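Local coordinates for beta-ketoacyl-[acyl-carrier-protein] synthase III (Pseudomonas aeruginosa, PDB 2X3E) that probably catalyses the first condensation of fatty acid synthesis, joining acetyl-CoA to malonyl-ACP to give 3-oxobutanoyl-ACP with release of carbon dioxide and CoA, at residues A[52-65]-A[84-98]. The protein carries 1 engineered substitution. Numbering follows the deposited sequence.
Sequences GSGDLALRAASAAL and DFCCPATAPRVAARL
Asp84 OD1 accepts a nearly straight hydrogen bond from Gly54 N (3.0 Å, 167° at the hydrogen), which reaches OD1 on its syn side, somewhat out of the carboxylate plane, and a second one from a water that in turn accepts from Ser53 N. OD2 accepts a hydrogen bond from another water, which accepts from Asp55 N. One carboxylate thereby serves three backbone N-H groups in the first turn of helix 53-65, one directly and two through water; the positive end of the helix dipole probably stabilises its charge. Asp84 OD2 lies close against Gly54 CA, 3.4 Å away. At the N-cap, Gly52 N donates to Asp55 OD2 (3.0 Å), while Asp84 N is tied to Thr90 OG1 (2.9 Å). With OG1 so engaged, Thr90 turns its methyl CG2 onto Gly54 CA, 3.5 Å away.

Beyond this polar start, helices 53-65 and 91-97 run side by side at 43°, with axes 9.4 Å apart, in the N-terminal half of the thiolase fold. Both lie against its mixed sheet: Ala57 and Thr90 each touch Leu78, and Ala61 and Leu98 share Leu135. Between the helices, Val94 CG2 rests on the backbone of Gly54 and reaches Ala57 CB. Leu58, its CG anti to the backbone N (chi1 -175°), crosses Arg97 at about a right angle and lays CD2 over one face of the guanidinium, 3.2 Å from Arg97 NE. Its other methyl, CD1, packs on Leu98 CD2. Leu98 also presses CD1 tightly against Ala61 CB (3.5 Å). On the far side of helix 91-97, Ala96 packs on Gly186 of the second subunit.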
# COMPACT_ATOMS: atom_id res chain seq x y z
N GLY A 52 8.66 16.84 -0.25
CA GLY A 52 7.57 15.86 -0.23
C GLY A 52 7.88 14.72 0.71
O GLY A 52 8.96 14.66 1.32
N SER A 53 6.93 13.79 0.84
CA SER A 53 7.13 12.59 1.65
C SER A 53 8.36 11.81 1.19
O SER A 53 9.11 11.29 2.02
CB SER A 53 5.89 11.70 1.61
OG SER A 53 4.82 12.33 2.32
N GLY A 54 8.57 11.72 -0.12
CA GLY A 54 9.72 11.00 -0.67
C GLY A 54 11.05 11.55 -0.16
O GLY A 54 11.92 10.80 0.25
N ASP A 55 11.18 12.88 -0.19
CA ASP A 55 12.37 13.56 0.32
C ASP A 55 12.63 13.24 1.80
O ASP A 55 13.76 12.96 2.18
CB ASP A 55 12.24 15.08 0.15
CG ASP A 55 12.14 15.53 -1.30
OD1 ASP A 55 12.96 15.08 -2.14
OD2 ASP A 55 11.25 16.35 -1.60
N LEU A 56 11.58 13.29 2.62
CA LEU A 56 11.72 13.02 4.06
C LEU A 56 12.07 11.56 4.29
O LEU A 56 12.92 11.23 5.14
CB LEU A 56 10.44 13.37 4.82
CG LEU A 56 9.85 14.78 4.70
CD1 LEU A 56 8.76 14.97 5.75
CD2 LEU A 56 10.92 15.86 4.83
N ALA A 57 11.41 10.68 3.54
CA ALA A 57 11.64 9.25 3.66
C ALA A 57 13.08 8.88 3.30
O ALA A 57 13.68 8.01 3.93
CB ALA A 57 10.65 8.49 2.76
N LEU A 58 13.63 9.56 2.30
CA LEU A 58 15.00 9.31 1.85
C LEU A 58 16.00 9.57 2.98
O LEU A 58 16.87 8.75 3.24
CB LEU A 58 15.31 10.17 0.63
CG LEU A 58 16.65 9.99 -0.07
CD1 LEU A 58 16.83 8.57 -0.57
CD2 LEU A 58 16.75 10.98 -1.21
N ARG A 59 15.84 10.71 3.66
CA ARG A 59 16.73 11.07 4.76
C ARG A 59 16.59 10.10 5.94
O ARG A 59 17.60 9.68 6.51
CB ARG A 59 16.48 12.51 5.22
CG ARG A 59 16.94 13.59 4.23
CD ARG A 59 18.47 13.58 4.01
NE ARG A 59 19.22 13.84 5.24
CZ ARG A 59 19.49 15.04 5.73
NH1 ARG A 59 19.08 16.14 5.11
NH2 ARG A 59 20.17 15.15 6.87
N ALA A 60 15.36 9.75 6.29
CA ALA A 60 15.13 8.81 7.40
C ALA A 60 15.72 7.43 7.11
O ALA A 60 16.32 6.81 7.98
CB ALA A 60 13.65 8.68 7.72
N ALA A 61 15.52 6.96 5.88
CA ALA A 61 15.99 5.64 5.45
C ALA A 61 17.52 5.56 5.41
O ALA A 61 18.09 4.54 5.82
CB ALA A 61 15.40 5.29 4.09
N SER A 62 18.18 6.60 4.91
CA SER A 62 19.64 6.64 4.89
C SER A 62 20.19 6.54 6.31
O SER A 62 21.14 5.80 6.57
CB SER A 62 20.17 7.91 4.22
OG SER A 62 19.77 7.99 2.86
N ALA A 63 19.59 7.29 7.24
CA ALA A 63 20.00 7.26 8.65
C ALA A 63 19.74 5.88 9.27
O ALA A 63 20.56 5.38 10.05
CB ALA A 63 19.27 8.35 9.46
N ALA A 64 18.62 5.27 8.90
CA ALA A 64 18.26 3.94 9.40
C ALA A 64 19.25 2.87 8.94
O ALA A 64 19.58 1.96 9.70
CB ALA A 64 16.84 3.57 8.99
N LEU A 65 19.72 2.98 7.69
CA LEU A 65 20.70 2.04 7.14
C LEU A 65 22.05 2.16 7.86
O LEU A 65 22.70 1.15 8.13
CB LEU A 65 20.89 2.27 5.64
CG LEU A 65 19.74 1.85 4.74
CD1 LEU A 65 19.93 2.41 3.34
CD2 LEU A 65 19.59 0.33 4.69
N ASP A 84 4.14 11.21 -3.12
CA ASP A 84 4.54 12.28 -4.03
C ASP A 84 3.63 12.35 -5.26
O ASP A 84 3.42 13.43 -5.81
CB ASP A 84 5.99 12.11 -4.50
CG ASP A 84 7.01 12.22 -3.36
OD1 ASP A 84 6.66 12.64 -2.24
OD2 ASP A 84 8.19 11.88 -3.62
N PHE A 85 3.12 11.19 -5.69
CA PHE A 85 2.27 11.10 -6.88
C PHE A 85 0.98 10.35 -6.57
O PHE A 85 0.83 9.75 -5.50
CB PHE A 85 3.01 10.38 -8.03
CG PHE A 85 4.51 10.53 -7.99
CD1 PHE A 85 5.12 11.72 -8.37
CD2 PHE A 85 5.32 9.49 -7.56
CE1 PHE A 85 6.50 11.85 -8.33
CE2 PHE A 85 6.69 9.62 -7.52
CZ PHE A 85 7.28 10.80 -7.89
N CYS A 86 0.03 10.41 -7.50
CA CYS A 86 -1.14 9.52 -7.45
C CYS A 86 -0.74 8.17 -8.03
O CYS A 86 -1.15 7.12 -7.54
CB CYS A 86 -2.33 10.13 -8.21
SG CYS A 86 -3.08 11.52 -7.35
N CYS A 87 0.09 8.22 -9.07
CA CYS A 87 0.74 7.05 -9.64
C CYS A 87 2.10 7.51 -10.20
O CYS A 87 2.16 8.53 -10.89
CB CYS A 87 -0.13 6.46 -10.76
SG CYS A 87 0.48 4.89 -11.45
N PRO A 88 3.19 6.80 -9.89
CA PRO A 88 3.35 5.56 -9.13
C PRO A 88 3.39 5.77 -7.62
O PRO A 88 3.14 6.87 -7.13
CB PRO A 88 4.72 5.06 -9.61
CG PRO A 88 5.50 6.30 -9.83
CD PRO A 88 4.50 7.28 -10.40
N ALA A 89 3.68 4.69 -6.90
CA ALA A 89 4.07 4.78 -5.51
C ALA A 89 5.35 5.62 -5.35
O ALA A 89 6.09 5.85 -6.32
CB ALA A 89 4.26 3.38 -4.93
N THR A 90 5.60 6.07 -4.13
CA THR A 90 6.80 6.85 -3.81
C THR A 90 8.00 5.94 -3.49
O THR A 90 9.14 6.32 -3.72
CB THR A 90 6.51 7.80 -2.64
OG1 THR A 90 5.45 8.68 -3.02
CG2 THR A 90 7.74 8.63 -2.25
N ALA A 91 7.71 4.74 -2.99
CA ALA A 91 8.75 3.81 -2.52
C ALA A 91 9.81 3.47 -3.58
O ALA A 91 11.00 3.47 -3.27
CB ALA A 91 8.12 2.54 -1.97
N PRO A 92 9.39 3.19 -4.83
CA PRO A 92 10.45 2.89 -5.81
C PRO A 92 11.46 4.02 -5.97
O PRO A 92 12.67 3.76 -5.98
CB PRO A 92 9.67 2.65 -7.10
CG PRO A 92 8.32 2.17 -6.64
CD PRO A 92 8.05 2.94 -5.37
N ARG A 93 10.99 5.27 -6.07
CA ARG A 93 11.89 6.42 -6.20
C ARG A 93 12.81 6.53 -4.99
O ARG A 93 14.01 6.76 -5.14
CB ARG A 93 11.12 7.73 -6.40
CG ARG A 93 12.03 8.93 -6.70
CD ARG A 93 11.25 10.23 -6.90
NE ARG A 93 12.16 11.33 -7.23
CZ ARG A 93 11.77 12.56 -7.57
NH1 ARG A 93 10.48 12.86 -7.62
NH2 ARG A 93 12.67 13.49 -7.86
N VAL A 94 12.26 6.36 -3.80
CA VAL A 94 13.05 6.42 -2.58
C VAL A 94 14.12 5.31 -2.58
O VAL A 94 15.29 5.58 -2.31
CB VAL A 94 12.16 6.32 -1.33
CG1 VAL A 94 13.01 6.20 -0.07
CG2 VAL A 94 11.24 7.55 -1.25
N ALA A 95 13.72 4.08 -2.90
CA ALA A 95 14.67 2.96 -2.97
C ALA A 95 15.81 3.30 -3.93
O ALA A 95 16.99 3.15 -3.58
CB ALA A 95 13.95 1.68 -3.40
N ALA A 96 15.48 3.80 -5.12
CA ALA A 96 16.48 4.17 -6.12
C ALA A 96 17.45 5.23 -5.58
O ALA A 96 18.66 5.12 -5.76
CB ALA A 96 15.82 4.67 -7.40
N ARG A 97 16.89 6.25 -4.92
CA ARG A 97 17.70 7.34 -4.37
C ARG A 97 18.56 6.92 -3.16
O ARG A 97 19.48 7.64 -2.78
CB ARG A 97 16.82 8.55 -4.02
CG ARG A 97 16.32 9.27 -5.26
CD ARG A 97 15.72 10.64 -4.94
NE ARG A 97 16.73 11.56 -4.39
CZ ARG A 97 16.59 12.89 -4.33
NH1 ARG A 97 15.50 13.49 -4.81
NH2 ARG A 97 17.57 13.62 -3.80
N LEU A 98 18.25 5.77 -2.56
CA LEU A 98 19.09 5.16 -1.52
C LEU A 98 20.19 4.27 -2.10
O LEU A 98 20.94 3.65 -1.34
CB LEU A 98 18.23 4.30 -0.59
CG LEU A 98 17.28 5.06 0.33
CD1 LEU A 98 16.31 4.08 0.94
CD2 LEU A 98 18.08 5.80 1.41
O HOH W 1 4.60 13.91 -0.78
O HOH W 2 9.51 13.94 -2.23
O HOH W 3 20.39 8.23 -0.01